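Local coordinates for protein berberine bridge enzyme-like 28 (Arabidopsis thaliana, PDB 5D79) that is a secreted FAD-dependent oxidoreductase of the berberine bridge enzyme-like family, involved in adaptation to salt stress, at residues H28-S36 with T92-I102; E426-R434 with Y447-M458. One frame throughout, in Å; residues are numbered along the deposited sequence.

Contact 1 (H28-S36 with T92-I102); sequences HEDFLKCLS and TVIRCAQLHGI
Cys-34 and Cys-96 join helix 29-36 to helix 92-100 through a disulfide, SG to SG 2.0 Å, with a torsion of -77° about the sulfur-sulfur bond. The Cys-34 sulfur stands anti to its own backbone N (chi1 173°), which places it beside the edge of the His-100 ring, in the ring plane. That ring lies flat on the first helix: the peptide joining Asp-30 to Phe-31 sits over the centre of one face, and Leu-99 CG lies beyond the other. Asp-30 CB comes to 3.3 Å from His-100 ND1, and Cys-34 CB to 3.4 Å from His-100 NE2. With an alanine in place of His-100, the Asp-30 to Phe-31 peptide would probably lose its flat lid and one flank of the disulfide its packing. The helices run roughly antiparallel (151°), their axes 9.0 Å apart at closest approach, and the disulfide ties the first modelled helix to helix 87-100 of the FAD-binding region. Phe-31 is the knob, set in a hole formed by Val-93, Cys-96, Ala-97 and His-100; the small Ala-97 lets the ring edge come within 3.8 Å, Phe-31 CE1 to Ala-97 N. Ile-102 CG2 is centred over one Phe-31 face, 4.3 Å from the centroid, while Leu-35 CG lies over the opposite face. Branched Ile-102 also sends CD1 to His-28 CB, 3.6 Å away. Leu-35 CD2 reaches Val-93 CG2 at 4.0 Å.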
# COMPACT_ATOMS: atom_id res chain seq x y z
N HIS A 28 -4.09 32.64 -0.32
CA HIS A 28 -4.91 31.54 -0.82
C HIS A 28 -6.02 32.07 -1.70
O HIS A 28 -6.53 31.40 -2.60
CB HIS A 28 -5.52 30.73 0.33
CG HIS A 28 -6.59 29.78 -0.10
ND1 HIS A 28 -7.91 29.93 0.25
CD2 HIS A 28 -6.53 28.67 -0.88
CE1 HIS A 28 -8.63 28.95 -0.29
NE2 HIS A 28 -7.81 28.17 -0.97
N GLU A 29 -6.40 33.31 -1.40
CA GLU A 29 -7.43 34.03 -2.12
C GLU A 29 -7.05 34.18 -3.60
O GLU A 29 -7.79 33.75 -4.49
CB GLU A 29 -7.66 35.40 -1.46
CG GLU A 29 -6.38 36.21 -1.13
CD GLU A 29 -5.55 35.64 0.03
OE1 GLU A 29 -4.33 35.90 0.07
OE2 GLU A 29 -6.13 34.92 0.88
N ASP A 30 -5.88 34.76 -3.84
CA ASP A 30 -5.36 34.96 -5.19
C ASP A 30 -5.20 33.61 -5.86
O ASP A 30 -5.44 33.47 -7.06
CB ASP A 30 -4.01 35.70 -5.16
CG ASP A 30 -3.98 36.87 -4.17
OD1 ASP A 30 -3.69 36.65 -2.98
OD2 ASP A 30 -4.22 38.02 -4.61
N PHE A 31 -4.78 32.62 -5.07
CA PHE A 31 -4.60 31.26 -5.55
C PHE A 31 -5.86 30.80 -6.25
O PHE A 31 -5.82 30.36 -7.41
CB PHE A 31 -4.25 30.31 -4.39
CG PHE A 31 -4.46 28.85 -4.72
CD1 PHE A 31 -3.63 28.20 -5.62
CD2 PHE A 31 -5.49 28.14 -4.13
CE1 PHE A 31 -3.84 26.86 -5.92
CE2 PHE A 31 -5.70 26.81 -4.43
CZ PHE A 31 -4.87 26.17 -5.33
N LEU A 32 -6.99 30.93 -5.55
CA LEU A 32 -8.30 30.58 -6.10
C LEU A 32 -8.56 31.31 -7.40
O LEU A 32 -8.97 30.70 -8.39
CB LEU A 32 -9.41 30.90 -5.09
CG LEU A 32 -9.42 30.13 -3.77
CD1 LEU A 32 -10.29 30.84 -2.75
CD2 LEU A 32 -9.90 28.71 -4.00
N LYS A 33 -8.31 32.62 -7.40
CA LYS A 33 -8.51 33.43 -8.59
C LYS A 33 -7.59 32.96 -9.70
O LYS A 33 -7.98 32.88 -10.87
CB LYS A 33 -8.27 34.92 -8.29
CG LYS A 33 -9.55 35.71 -8.02
CD LYS A 33 -9.62 36.23 -6.58
CE LYS A 33 -10.91 37.02 -6.33
NZ LYS A 33 -11.05 37.39 -4.89
N CYS A 34 -6.36 32.62 -9.32
CA CYS A 34 -5.36 32.17 -10.27
C CYS A 34 -5.83 30.93 -11.03
O CYS A 34 -5.57 30.79 -12.23
CB CYS A 34 -4.05 31.88 -9.54
SG CYS A 34 -2.78 31.11 -10.54
N LEU A 35 -6.53 30.04 -10.34
CA LEU A 35 -7.04 28.80 -10.94
C LEU A 35 -8.09 29.06 -12.02
O LEU A 35 -8.22 28.28 -12.98
CB LEU A 35 -7.63 27.89 -9.86
CG LEU A 35 -6.72 27.24 -8.81
CD1 LEU A 35 -7.55 26.42 -7.82
CD2 LEU A 35 -5.66 26.37 -9.45
N SER A 36 -8.82 30.16 -11.88
CA SER A 36 -9.94 30.48 -12.77
C SER A 36 -9.49 31.13 -14.08
O SER A 36 -10.28 31.23 -15.02
CB SER A 36 -10.96 31.38 -12.06
OG SER A 36 -10.58 32.75 -12.10
N THR A 92 -2.04 23.54 -13.66
CA THR A 92 -2.45 24.85 -13.20
C THR A 92 -2.43 24.91 -11.68
O THR A 92 -2.07 25.93 -11.10
CB THR A 92 -3.84 25.20 -13.73
OG1 THR A 92 -3.80 25.20 -15.16
CG2 THR A 92 -4.27 26.57 -13.24
N VAL A 93 -2.80 23.80 -11.04
CA VAL A 93 -2.78 23.76 -9.58
C VAL A 93 -1.35 23.86 -9.06
O VAL A 93 -1.07 24.65 -8.16
CB VAL A 93 -3.43 22.48 -9.05
CG1 VAL A 93 -3.25 22.41 -7.56
CG2 VAL A 93 -4.91 22.45 -9.41
N ILE A 94 -0.45 23.08 -9.65
CA ILE A 94 0.97 23.11 -9.29
C ILE A 94 1.57 24.50 -9.52
O ILE A 94 2.26 25.03 -8.64
CB ILE A 94 1.79 22.06 -10.11
CG1 ILE A 94 1.27 20.64 -9.85
CG2 ILE A 94 3.27 22.16 -9.78
CD1 ILE A 94 0.85 20.36 -8.41
N ARG A 95 1.32 25.08 -10.68
CA ARG A 95 1.84 26.41 -11.00
C ARG A 95 1.28 27.52 -10.10
O ARG A 95 2.04 28.34 -9.56
CB ARG A 95 1.58 26.74 -12.46
CG ARG A 95 2.32 25.81 -13.40
CD ARG A 95 2.52 26.41 -14.77
NE ARG A 95 2.91 25.40 -15.76
CZ ARG A 95 2.07 24.84 -16.63
NH1 ARG A 95 0.79 25.20 -16.64
NH2 ARG A 95 2.51 23.93 -17.49
N CYS A 96 -0.04 27.55 -9.93
CA CYS A 96 -0.68 28.57 -9.08
C CYS A 96 -0.32 28.44 -7.60
O CYS A 96 -0.16 29.45 -6.92
CB CYS A 96 -2.20 28.51 -9.21
SG CYS A 96 -2.85 29.09 -10.78
N ALA A 97 -0.23 27.20 -7.11
CA ALA A 97 0.11 26.94 -5.71
C ALA A 97 1.45 27.58 -5.38
O ALA A 97 1.58 28.37 -4.44
CB ALA A 97 0.15 25.44 -5.43
N GLN A 98 2.45 27.24 -6.18
CA GLN A 98 3.79 27.76 -6.00
C GLN A 98 3.83 29.28 -6.12
O GLN A 98 4.61 29.93 -5.43
CB GLN A 98 4.73 27.11 -7.02
CG GLN A 98 4.76 25.61 -6.90
CD GLN A 98 5.87 24.98 -7.69
OE1 GLN A 98 7.05 25.15 -7.37
NE2 GLN A 98 5.51 24.23 -8.72
N LEU A 99 2.99 29.84 -6.98
CA LEU A 99 2.96 31.28 -7.20
C LEU A 99 2.38 32.03 -5.99
O LEU A 99 2.72 33.17 -5.74
CB LEU A 99 2.15 31.62 -8.46
CG LEU A 99 2.23 33.05 -8.98
CD1 LEU A 99 3.52 33.26 -9.78
CD2 LEU A 99 1.00 33.39 -9.81
N HIS A 100 1.51 31.37 -5.24
CA HIS A 100 0.83 32.05 -4.14
C HIS A 100 1.14 31.43 -2.78
O HIS A 100 0.54 31.78 -1.77
CB HIS A 100 -0.67 32.07 -4.40
CG HIS A 100 -1.06 32.79 -5.65
ND1 HIS A 100 -1.15 34.17 -5.72
CD2 HIS A 100 -1.37 32.33 -6.88
CE1 HIS A 100 -1.50 34.52 -6.94
NE2 HIS A 100 -1.64 33.43 -7.67
N GLY A 101 2.10 30.51 -2.76
CA GLY A 101 2.57 29.93 -1.51
C GLY A 101 1.60 28.94 -0.91
O GLY A 101 1.52 28.77 0.30
N ILE A 102 0.85 28.26 -1.77
CA ILE A 102 -0.11 27.29 -1.28
C ILE A 102 0.44 25.87 -1.30
O ILE A 102 0.96 25.39 -2.32
CB ILE A 102 -1.41 27.35 -2.06
CG1 ILE A 102 -2.18 28.62 -1.68
CG2 ILE A 102 -2.27 26.15 -1.76
CD1 ILE A 102 -2.61 28.63 -0.23

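Contact 2 (E426-R434 with Y447-M458); sequences EIQYVAYWR and YLKWVDSVYEFM
A helix laid along a strand on one face of an antiparallel sheet: helix 447-458 packs on strand 426-434, running almost opposite to it at 167°, the axes 8.2 Å apart at closest approach. Trp-433 and Tyr-447 meet at one end. Their planes are only 4° from parallel, but the rings are slid so far that they barely overlap, and Trp-433 CB takes the place over the tyrosine face, 3.6 Å from its centroid. The indole reaches this position because its CG is wedged between backbone N and carbonyl carbon (chi1 66°). The polar ends are satisfied elsewhere, Trp-433 NE1 by Asp-438 and Tyr-447 OH by Glu-437, so both large residues can be buried. In the middle, Ala-431 is small enough for the helix to come close: its CB touches Val-451 CG2 at 3.5 Å and lies 4.2 Å from Trp-450 CE3. Tyr-429 then extends alongside the helix. Val-454 CG1 meets its CB at 3.9 Å, Tyr-455 crosses it at about a right angle with CA over one ring face, and Met-458, bent at chi2 and chi3, lies against the far end, CG 3.4 Å from Tyr-429 OH. That hydroxyl is hydrogen-bonded to Asp-370 on the adjacent strand. Tyr-432 points away from the helix, its side chain about 4 Å from FAD, as in the substrate-binding domain of berberine bridge enzyme-like proteins, whose antiparallel sheet carries helices on one face and turns the other to the flavin.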
# COMPACT_ATOMS: atom_id res chain seq x y z
N GLU A 426 7.53 -10.47 5.49
CA GLU A 426 7.15 -9.19 6.06
C GLU A 426 6.00 -9.47 7.02
O GLU A 426 5.20 -10.38 6.80
CB GLU A 426 6.77 -8.19 4.95
CG GLU A 426 6.45 -6.77 5.43
CD GLU A 426 4.96 -6.56 5.68
OE1 GLU A 426 4.16 -7.46 5.32
OE2 GLU A 426 4.60 -5.50 6.23
N ILE A 427 5.94 -8.71 8.10
CA ILE A 427 4.89 -8.92 9.08
C ILE A 427 4.22 -7.59 9.44
O ILE A 427 4.89 -6.60 9.73
CB ILE A 427 5.44 -9.64 10.35
CG1 ILE A 427 4.36 -9.80 11.42
CG2 ILE A 427 6.65 -8.91 10.91
CD1 ILE A 427 4.79 -10.74 12.51
N GLN A 428 2.89 -7.57 9.38
CA GLN A 428 2.13 -6.38 9.72
C GLN A 428 1.28 -6.65 10.96
O GLN A 428 0.61 -7.65 11.05
CB GLN A 428 1.23 -5.94 8.56
CG GLN A 428 0.39 -4.70 8.86
CD GLN A 428 -0.70 -4.44 7.83
OE1 GLN A 428 -0.96 -5.27 6.95
NE2 GLN A 428 -1.35 -3.28 7.94
N TYR A 429 1.34 -5.73 11.91
CA TYR A 429 0.47 -5.75 13.07
C TYR A 429 -0.54 -4.62 12.91
O TYR A 429 -0.16 -3.44 12.91
CB TYR A 429 1.26 -5.58 14.37
CG TYR A 429 2.71 -6.02 14.31
CD1 TYR A 429 3.71 -5.16 13.83
CD2 TYR A 429 3.10 -7.28 14.76
CE1 TYR A 429 5.04 -5.56 13.79
CE2 TYR A 429 4.42 -7.69 14.72
CZ TYR A 429 5.39 -6.82 14.23
OH TYR A 429 6.71 -7.22 14.20
N VAL A 430 -1.81 -4.95 12.77
CA VAL A 430 -2.82 -3.93 12.51
C VAL A 430 -4.07 -4.17 13.36
O VAL A 430 -4.57 -5.29 13.47
CB VAL A 430 -3.18 -3.87 10.99
CG1 VAL A 430 -3.53 -5.25 10.46
CG2 VAL A 430 -4.29 -2.86 10.72
N ALA A 431 -4.55 -3.12 14.02
CA ALA A 431 -5.76 -3.24 14.81
C ALA A 431 -6.86 -2.43 14.14
O ALA A 431 -6.65 -1.28 13.78
CB ALA A 431 -5.52 -2.76 16.24
N TYR A 432 -8.02 -3.05 13.94
CA TYR A 432 -9.19 -2.39 13.38
C TYR A 432 -10.20 -2.12 14.48
O TYR A 432 -10.26 -2.84 15.48
CB TYR A 432 -9.82 -3.24 12.27
CG TYR A 432 -8.93 -3.38 11.05
CD1 TYR A 432 -7.98 -4.38 10.96
CD2 TYR A 432 -9.05 -2.50 9.99
CE1 TYR A 432 -7.17 -4.50 9.85
CE2 TYR A 432 -8.25 -2.61 8.88
CZ TYR A 432 -7.31 -3.61 8.81
OH TYR A 432 -6.50 -3.70 7.70
N TRP A 433 -10.99 -1.07 14.31
CA TRP A 433 -12.08 -0.80 15.23
C TRP A 433 -13.19 -0.02 14.51
O TRP A 433 -12.94 0.61 13.49
CB TRP A 433 -11.58 -0.03 16.47
CG TRP A 433 -11.05 1.37 16.24
CD1 TRP A 433 -11.77 2.54 16.27
CD2 TRP A 433 -9.69 1.75 16.02
NE1 TRP A 433 -10.94 3.61 16.05
CE2 TRP A 433 -9.66 3.16 15.90
CE3 TRP A 433 -8.49 1.04 15.90
CZ2 TRP A 433 -8.49 3.86 15.66
CZ3 TRP A 433 -7.32 1.74 15.66
CH2 TRP A 433 -7.33 3.14 15.54
N ARG A 434 -14.40 -0.10 15.05
CA ARG A 434 -15.54 0.57 14.43
C ARG A 434 -15.41 2.08 14.55
O ARG A 434 -15.00 2.59 15.60
CB ARG A 434 -16.85 0.09 15.06
CG ARG A 434 -17.15 -1.38 14.83
CD ARG A 434 -18.50 -1.79 15.41
NE ARG A 434 -19.61 -1.04 14.83
CZ ARG A 434 -20.26 -1.39 13.72
NH1 ARG A 434 -19.92 -2.49 13.05
NH2 ARG A 434 -21.26 -0.64 13.28
N TYR A 447 -6.21 0.71 21.35
CA TYR A 447 -5.84 0.06 20.10
C TYR A 447 -4.44 0.46 19.65
O TYR A 447 -3.63 -0.38 19.22
CB TYR A 447 -6.85 0.41 19.01
CG TYR A 447 -8.30 0.02 19.29
CD1 TYR A 447 -8.67 -1.31 19.37
CD2 TYR A 447 -9.29 1.00 19.45
CE1 TYR A 447 -10.00 -1.67 19.61
CE2 TYR A 447 -10.61 0.64 19.69
CZ TYR A 447 -10.96 -0.70 19.76
OH TYR A 447 -12.25 -1.07 20.00
N LEU A 448 -4.15 1.75 19.73
CA LEU A 448 -2.81 2.27 19.47
C LEU A 448 -1.81 1.58 20.38
O LEU A 448 -0.80 1.03 19.92
CB LEU A 448 -2.77 3.79 19.68
CG LEU A 448 -3.00 4.68 18.46
CD1 LEU A 448 -4.06 4.12 17.54
CD2 LEU A 448 -3.38 6.07 18.90
N LYS A 449 -2.10 1.61 21.69
CA LYS A 449 -1.25 0.99 22.69
C LYS A 449 -1.02 -0.48 22.39
O LYS A 449 0.10 -0.96 22.55
CB LYS A 449 -1.84 1.14 24.09
CG LYS A 449 -1.77 2.57 24.63
CD LYS A 449 -2.33 2.69 26.05
CE LYS A 449 -2.40 4.14 26.47
NZ LYS A 449 -3.12 4.97 25.46
N TRP A 450 -2.07 -1.17 21.97
CA TRP A 450 -1.98 -2.59 21.63
C TRP A 450 -0.98 -2.81 20.50
O TRP A 450 -0.09 -3.67 20.59
CB TRP A 450 -3.35 -3.17 21.23
CG TRP A 450 -3.28 -4.65 21.01
CD1 TRP A 450 -3.42 -5.63 21.95
CD2 TRP A 450 -2.96 -5.34 19.77
NE1 TRP A 450 -3.24 -6.87 21.39
CE2 TRP A 450 -2.96 -6.72 20.05
CE3 TRP A 450 -2.70 -4.91 18.46
CZ2 TRP A 450 -2.70 -7.68 19.06
CZ3 TRP A 450 -2.43 -5.88 17.49
CH2 TRP A 450 -2.44 -7.24 17.79
N VAL A 451 -1.12 -2.03 19.43
CA VAL A 451 -0.27 -2.15 18.25
C VAL A 451 1.18 -1.75 18.59
O VAL A 451 2.14 -2.37 18.12
CB VAL A 451 -0.81 -1.29 17.08
CG1 VAL A 451 0.12 -1.34 15.88
CG2 VAL A 451 -2.19 -1.76 16.67
N ASP A 452 1.33 -0.72 19.42
CA ASP A 452 2.67 -0.28 19.83
C ASP A 452 3.39 -1.35 20.67
O ASP A 452 4.60 -1.54 20.54
CB ASP A 452 2.57 1.04 20.63
CG ASP A 452 3.93 1.69 20.90
OD1 ASP A 452 4.48 2.36 19.99
OD2 ASP A 452 4.46 1.54 22.03
N SER A 453 2.62 -2.06 21.49
CA SER A 453 3.18 -2.98 22.47
C SER A 453 3.71 -4.27 21.84
O SER A 453 4.77 -4.77 22.24
CB SER A 453 2.14 -3.31 23.54
OG SER A 453 2.70 -4.09 24.58
N VAL A 454 2.99 -4.80 20.86
CA VAL A 454 3.42 -6.02 20.18
C VAL A 454 4.65 -5.71 19.31
O VAL A 454 5.57 -6.52 19.22
CB VAL A 454 2.26 -6.67 19.32
CG1 VAL A 454 1.75 -5.74 18.23
CG2 VAL A 454 2.71 -7.99 18.71
N TYR A 455 4.66 -4.53 18.72
CA TYR A 455 5.78 -4.07 17.91
C TYR A 455 7.04 -3.95 18.76
O TYR A 455 8.12 -4.44 18.38
CB TYR A 455 5.44 -2.73 17.27
CG TYR A 455 6.52 -2.08 16.42
CD1 TYR A 455 7.45 -1.20 16.98
CD2 TYR A 455 6.56 -2.27 15.04
CE1 TYR A 455 8.41 -0.57 16.20
CE2 TYR A 455 7.52 -1.64 14.26
CZ TYR A 455 8.43 -0.79 14.84
OH TYR A 455 9.37 -0.17 14.06
N GLU A 456 6.91 -3.30 19.91
CA GLU A 456 8.02 -3.22 20.85
C GLU A 456 8.49 -4.62 21.24
O GLU A 456 9.70 -4.88 21.31
CB GLU A 456 7.63 -2.41 22.10
CG GLU A 456 7.40 -0.93 21.84
CD GLU A 456 8.56 -0.25 21.15
OE1 GLU A 456 9.69 -0.34 21.66
OE2 GLU A 456 8.35 0.36 20.08
N PHE A 457 7.55 -5.53 21.47
CA PHE A 457 7.92 -6.87 21.86
C PHE A 457 8.76 -7.53 20.78
O PHE A 457 9.70 -8.27 21.08
CB PHE A 457 6.70 -7.75 22.14
CG PHE A 457 7.05 -9.21 22.26
CD1 PHE A 457 7.74 -9.67 23.37
CD2 PHE A 457 6.78 -10.09 21.23
CE1 PHE A 457 8.11 -11.00 23.48
CE2 PHE A 457 7.16 -11.42 21.33
CZ PHE A 457 7.83 -11.88 22.46
N MET A 458 8.44 -7.26 19.52
CA MET A 458 9.07 -7.95 18.39
C MET A 458 10.48 -7.44 18.06
O MET A 458 11.15 -8.04 17.22
CB MET A 458 8.19 -7.85 17.15
CG MET A 458 6.95 -8.71 17.20
SD MET A 458 7.34 -10.46 17.07
CE MET A 458 8.00 -10.54 15.41

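In the fold
Contact 1 closes before contact 2 opens along the chain, and they lie in separate parts of the molecule: their centres are 41 Å apart and their nearest atoms about 29 Å. Contact 1 is peripheral, about 30 Å from the centre of the chain, where helix 87-100 packs beside the four-stranded mixed sheet of the FAD-binding region. Contact 2 is buried, about 17 Å from that centre, on the seven-stranded antiparallel sheet, with strand 425-434 between strands 396-402 and 363-372. They share no helix, strand or sheet. FAD lies between: the side chain of Val-93 is about 12 Å from it, that of Tyr-432 about 4 Å, consistent with a cofactor held between two domains.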